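Local coordinates for putative branched-chain amino acid ABC transporter, periplasmic branched-chain amino acid-binding protein (PDB 4RU0) that probably captures branched-chain amino acids or related small solutes in the periplasm and delivers them to an ABC transporter, at residues 86-89 / 90-94; 337-340 / 341-344; 352-355 / 356-359. One frame throughout, in Å; residues are numbered along the deposited sequence.

Contact 1: 86-89 / 90-94; sequences TAEK and GIECY
Glu92 reaches back over one turn of helix to Glu88, and its side chain is worth following outward. Glu92 CB sits 3.5 Å from Lys89 O. The first torsion (chi1 -66°) turns Glu92 CG away from its own carbonyl carbon and back down the helix, where it lies 3.4 Å from Glu88 O. From there the chain runs extended, CD still passing over that same carbonyl oxygen, until Glu92 OE2 stops 3.0 Å from Glu88 OE2. Glu88 bends at its second torsion to bring its carboxylate into this position, and the two carboxylate planes stand 76° apart. Both tips are acceptors of like charge, so no bond joins them; the closeness may raise the proton affinity of one of them, and both residues are exposed. Lys89 does little to offset the charge: its NZ is 6.0 Å from Glu92 OE1 and is salt-bridged to Glu84 instead.

These are the first two turns of helix 87-97, which follows strand 76-82 in one alpha/beta lobe of the periplasmic binding protein fold. Thr86 is the N-cap, and its OG1 takes a weak but fairly straight bond from Lys89 N (3.4 Å, 164° at the hydrogen) while donating to Thr83 O. The i to i+4 pattern follows: Gly90 N bonds Thr86 O, Ile91 N bonds Ala87 O at 2.9 Å, and Glu92 N bonds Glu88 O only weakly.

On another flank Ile91 lays CG1 3.2 Å from Ala87 O, and both Ala87 and Ile91 pack against helix 114-126. Cys93 N donates to Lys89 O (2.8 Å), and Cys93 SG is in a disulfide with Cys81, which ties the helix covalently to strand 76-82.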
# COMPACT_ATOMS: atom_id res chain seq x y z
N THR A 86 -7.48 -7.15 14.50
CA THR A 86 -6.55 -7.29 15.62
C THR A 86 -5.39 -8.24 15.32
O THR A 86 -5.48 -9.11 14.45
CB THR A 86 -7.25 -7.79 16.90
OG1 THR A 86 -7.65 -9.16 16.72
CG2 THR A 86 -8.48 -6.94 17.21
N ALA A 87 -4.30 -8.07 16.06
CA ALA A 87 -3.12 -8.91 15.90
C ALA A 87 -3.37 -10.31 16.42
O ALA A 87 -2.90 -11.29 15.83
CB ALA A 87 -1.92 -8.27 16.62
N GLU A 88 -4.09 -10.41 17.53
CA GLU A 88 -4.35 -11.69 18.18
C GLU A 88 -5.04 -12.67 17.24
O GLU A 88 -4.62 -13.83 17.12
CB GLU A 88 -5.19 -11.48 19.44
CG GLU A 88 -5.65 -12.78 20.10
CD GLU A 88 -4.49 -13.64 20.55
OE1 GLU A 88 -3.49 -13.08 21.05
OE2 GLU A 88 -4.59 -14.88 20.42
N LYS A 89 -6.09 -12.21 16.57
CA LYS A 89 -6.83 -13.08 15.67
C LYS A 89 -6.12 -13.21 14.33
O LYS A 89 -6.16 -14.26 13.71
CB LYS A 89 -8.26 -12.56 15.49
CG LYS A 89 -9.02 -12.46 16.79
CD LYS A 89 -10.49 -12.79 16.63
CE LYS A 89 -11.19 -12.83 17.98
NZ LYS A 89 -12.59 -13.33 17.88
N GLY A 90 -5.46 -12.14 13.90
CA GLY A 90 -4.62 -12.18 12.72
C GLY A 90 -3.63 -13.34 12.78
O GLY A 90 -3.48 -14.11 11.83
N ILE A 91 -2.97 -13.46 13.93
CA ILE A 91 -2.02 -14.53 14.18
C ILE A 91 -2.68 -15.90 14.12
O ILE A 91 -2.12 -16.84 13.53
CB ILE A 91 -1.33 -14.33 15.54
CG1 ILE A 91 -0.34 -13.17 15.46
CG2 ILE A 91 -0.62 -15.60 15.98
CD1 ILE A 91 0.20 -12.72 16.81
N GLU A 92 -3.86 -16.03 14.73
CA GLU A 92 -4.59 -17.29 14.69
C GLU A 92 -5.00 -17.67 13.27
O GLU A 92 -5.02 -18.85 12.92
CB GLU A 92 -5.83 -17.22 15.58
CG GLU A 92 -5.52 -17.10 17.06
CD GLU A 92 -6.77 -16.91 17.89
OE1 GLU A 92 -7.89 -16.98 17.31
OE2 GLU A 92 -6.65 -16.69 19.11
N CYS A 93 -5.33 -16.67 12.46
CA CYS A 93 -5.70 -16.92 11.07
C CYS A 93 -4.52 -17.46 10.29
O CYS A 93 -4.65 -18.42 9.54
CB CYS A 93 -6.24 -15.64 10.42
SG CYS A 93 -7.97 -15.32 10.83
N TYR A 94 -3.36 -16.84 10.48
CA TYR A 94 -2.13 -17.27 9.83
C TYR A 94 -1.81 -18.71 10.19
O TYR A 94 -1.45 -19.50 9.32
CB TYR A 94 -0.97 -16.36 10.21
CG TYR A 94 0.39 -16.91 9.86
CD1 TYR A 94 1.11 -17.70 10.76
CD2 TYR A 94 0.97 -16.65 8.61
CE1 TYR A 94 2.34 -18.21 10.43
CE2 TYR A 94 2.21 -17.16 8.29
CZ TYR A 94 2.89 -17.94 9.20
OH TYR A 94 4.12 -18.44 8.89

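Contact 2: 337-340 / 341-344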
# COMPACT_ATOMS: atom_id res chain seq x y z
N ALA A 337 -0.09 -10.87 -6.08
CA ALA A 337 0.06 -12.27 -5.71
C ALA A 337 -0.11 -13.16 -6.93
O ALA A 337 0.69 -14.08 -7.15
CB ALA A 337 -0.93 -12.64 -4.63
N VAL A 338 -1.13 -12.88 -7.73
CA VAL A 338 -1.42 -13.65 -8.95
C VAL A 338 -0.24 -13.64 -9.92
O VAL A 338 0.14 -14.68 -10.46
CB VAL A 338 -2.68 -13.12 -9.66
CG1 VAL A 338 -2.78 -13.68 -11.07
CG2 VAL A 338 -3.92 -13.47 -8.86
N GLU A 339 0.34 -12.46 -10.15
CA GLU A 339 1.50 -12.35 -11.03
C GLU A 339 2.73 -13.04 -10.44
O GLU A 339 3.55 -13.60 -11.17
CB GLU A 339 1.81 -10.88 -11.32
CG GLU A 339 0.78 -10.21 -12.20
CD GLU A 339 0.61 -10.91 -13.55
OE1 GLU A 339 -0.55 -11.25 -13.88
OE2 GLU A 339 1.61 -11.10 -14.26
N ALA A 340 2.86 -12.98 -9.12
CA ALA A 340 3.96 -13.65 -8.43
C ALA A 340 3.87 -15.15 -8.65
O ALA A 340 4.86 -15.81 -8.96
CB ALA A 340 3.94 -13.32 -6.94
N ILE A 341 2.66 -15.68 -8.47
CA ILE A 341 2.39 -17.09 -8.71
C ILE A 341 2.68 -17.45 -10.16
O ILE A 341 3.41 -18.41 -10.44
CB ILE A 341 0.93 -17.45 -8.36
CG1 ILE A 341 0.71 -17.34 -6.85
CG2 ILE A 341 0.59 -18.85 -8.86
CD1 ILE A 341 -0.74 -17.37 -6.45
N ARG A 342 2.12 -16.66 -11.07
CA ARG A 342 2.33 -16.84 -12.50
C ARG A 342 3.81 -16.84 -12.85
O ARG A 342 4.28 -17.68 -13.61
CB ARG A 342 1.60 -15.75 -13.28
CG ARG A 342 1.87 -15.75 -14.78
CD ARG A 342 0.96 -14.77 -15.52
NE ARG A 342 -0.44 -15.19 -15.48
CZ ARG A 342 -1.40 -14.54 -14.82
NH1 ARG A 342 -1.11 -13.45 -14.14
NH2 ARG A 342 -2.64 -14.99 -14.83
N THR A 343 4.55 -15.90 -12.27
CA THR A 343 5.98 -15.79 -12.52
C THR A 343 6.73 -17.06 -12.11
O THR A 343 7.63 -17.51 -12.82
CB THR A 343 6.59 -14.58 -11.77
OG1 THR A 343 5.83 -13.40 -12.05
CG2 THR A 343 8.04 -14.36 -12.17
N ALA A 344 6.33 -17.63 -10.98
CA ALA A 344 7.03 -18.79 -10.44
C ALA A 344 6.70 -20.05 -11.23
O ALA A 344 7.56 -20.91 -11.41
CB ALA A 344 6.69 -18.97 -8.96
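Glu339 O and Thr343 meet twice across one helical turn. Thr343 N donates to Glu339 O at 2.7 Å, and Thr343 OG1 donates to it as well; the modelled 2.5 Å is shorter than expected, so the exact length of this second bond is doubtful. The hydroxyl gets there because chi1 of -52° sets OG1 opposite its own carbonyl carbon and beside its own N, which leans it back along the helix. One acceptor thus appears to serve both polar hydrogens of Thr343, the i to i+4 threonine-to-carbonyl bond of an alpha-helix.

The rest of the backbone is paired in the regular i to i+4 way. Ile341 N reaches Ala337 O (2.9 Å) with a nearly straight N-H, Arg342 N reaches Val338 O (2.9 Å), and Ala344 N takes Ala340 O at 3.1 Å.

Glu339 and Arg342, an i to i+3 pair, run side by side, pointing the same way, with the carboxylate lying near the edge of the guanidinium and the two planes 29° apart. A salt bridge links OE1 to NH1, but the two atoms are modelled too close together, so its exact geometry is doubtful. Glu339 OE1, its position less sure, is also salt-bridged to Arg371 NH2 of helix 369-375, so two arginines share this carboxylate. Val338 CG1 comes up obliquely to the Arg342 guanidinium.

All of this lies in the long helix 325-348 of the periplasmic binding protein fold. One face packs on strand 34-40, Ala337 on Phe36 and Ile341 on Gln34, while Val338 touches Ile71 and Thr343 touches Leu365 in the loop that follows helix 355-363.

Contact 3: 352-355 / 356-359; sequences PLNG and EEGR
A helix start is what joins 352-355 to 356-359: the loop leaving helix 325-348 turns into helix 355-363, and a glutamate from the first turn folds back to hold the residue just before it. Asn354 occupies the N-cap, yet its own side chain makes no capping bond. The work is done from Glu357, whose OE1 accepts Asn354 N at 2.9 Å along a straight N-H (166°). The donor comes from well above the carboxylate plane, about 50° out of it.

With chi1 of -68° the Glu357 chain is thrown back toward the loop, and it then runs extended, laying Glu357 CD 3.6 Å from Asn354 CB. Glu357 OE1 also rests 3.4 Å from Leu353 CD2, a methyl contact made as the two side chains pass at an angle. OE2 faces Arg351 in a long, weak ion pair. Replacing Glu357 by an alanine would probably leave Asn354 N without this acceptor and the loop end freer to shift.

Behind the cap the helix begins its own bonding, Gly358 N to Asn354 O, whose modelled length is doubtful, and Arg359 N to Gly355 O at 2.8 Å. Arg359 sends its bent side chain away to Tyr149, in a cation-pi contact, near a bound glycerol. Leu353 packs on Phe348 of helix 325-348, and its N donates to Gln34.

A glutamate at the third helical position bonding the N-cap backbone N is one half of a capping box, and its negative charge probably also suits the positive end of the helix.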
# COMPACT_ATOMS: atom_id res chain seq x y z
N PRO A 352 0.06 -25.99 -8.25
CA PRO A 352 0.12 -25.34 -6.93
C PRO A 352 1.56 -25.15 -6.45
O PRO A 352 2.40 -26.03 -6.66
CB PRO A 352 -0.65 -26.31 -6.04
CG PRO A 352 -1.69 -26.86 -6.96
CD PRO A 352 -1.02 -26.99 -8.30
N LEU A 353 1.82 -24.01 -5.82
CA LEU A 353 3.19 -23.62 -5.49
C LEU A 353 3.48 -23.55 -4.00
O LEU A 353 2.58 -23.41 -3.17
CB LEU A 353 3.50 -22.26 -6.12
CG LEU A 353 3.59 -22.22 -7.64
CD1 LEU A 353 3.73 -20.79 -8.12
CD2 LEU A 353 4.76 -23.07 -8.11
N ASN A 354 4.77 -23.62 -3.69
CA ASN A 354 5.29 -23.48 -2.33
C ASN A 354 5.47 -22.03 -1.94
O ASN A 354 5.59 -21.16 -2.79
CB ASN A 354 6.63 -24.19 -2.20
CG ASN A 354 6.52 -25.46 -1.42
OD1 ASN A 354 5.45 -25.82 -0.94
ND2 ASN A 354 7.64 -26.17 -1.28
N GLY A 355 5.51 -21.77 -0.63
CA GLY A 355 5.86 -20.46 -0.13
C GLY A 355 7.29 -20.14 -0.51
O GLY A 355 7.64 -18.99 -0.80
N GLU A 356 8.13 -21.17 -0.51
CA GLU A 356 9.52 -21.05 -0.92
C GLU A 356 9.62 -20.72 -2.40
O GLU A 356 10.52 -20.00 -2.84
CB GLU A 356 10.27 -22.34 -0.60
CG GLU A 356 11.77 -22.29 -0.78
CD GLU A 356 12.45 -23.50 -0.17
OE1 GLU A 356 11.81 -24.20 0.64
OE2 GLU A 356 13.63 -23.76 -0.50
N GLU A 357 8.68 -21.26 -3.17
CA GLU A 357 8.61 -20.99 -4.60
C GLU A 357 7.89 -19.68 -4.84
O GLU A 357 8.20 -18.94 -5.77
CB GLU A 357 7.92 -22.15 -5.33
CG GLU A 357 8.73 -23.45 -5.31
CD GLU A 357 7.87 -24.69 -5.51
OE1 GLU A 357 6.64 -24.54 -5.69
OE2 GLU A 357 8.42 -25.81 -5.48
N GLY A 358 6.91 -19.39 -3.98
CA GLY A 358 6.19 -18.14 -4.04
C GLY A 358 7.13 -16.97 -3.78
O GLY A 358 6.99 -15.90 -4.37
N ARG A 359 8.10 -17.21 -2.91
CA ARG A 359 9.11 -16.21 -2.60
C ARG A 359 9.99 -15.97 -3.83
O ARG A 359 10.38 -14.83 -4.10
CB ARG A 359 9.96 -16.68 -1.41
CG ARG A 359 10.73 -15.58 -0.70
CD ARG A 359 12.07 -15.29 -1.35
NE ARG A 359 12.86 -16.50 -1.55
CZ ARG A 359 13.65 -17.03 -0.63
NH1 ARG A 359 13.76 -16.46 0.56
NH2 ARG A 359 14.33 -18.14 -0.90

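From the N terminus, contact 1 comes first, at the start of helix 87-97, which it ties to strand 76-82 through the Cys93-Cys81 disulfide and to helix 114-126. Contact 2 lies far along the chain within helix 325-348, and contact 3 follows closely at the start of helix 355-363. All three are local and in series: none closes a long loop, nests in or crosses another. The centre of contact 1 is about 25 Å from that of contact 2 and 22 Å from that of contact 3. Contacts 2 and 3 touch: Leu353 CD1 lies 3.3 Å from Ile341 O, and Ala344 CB 3.5 Å from Glu357 O, so the two successive helices pack together.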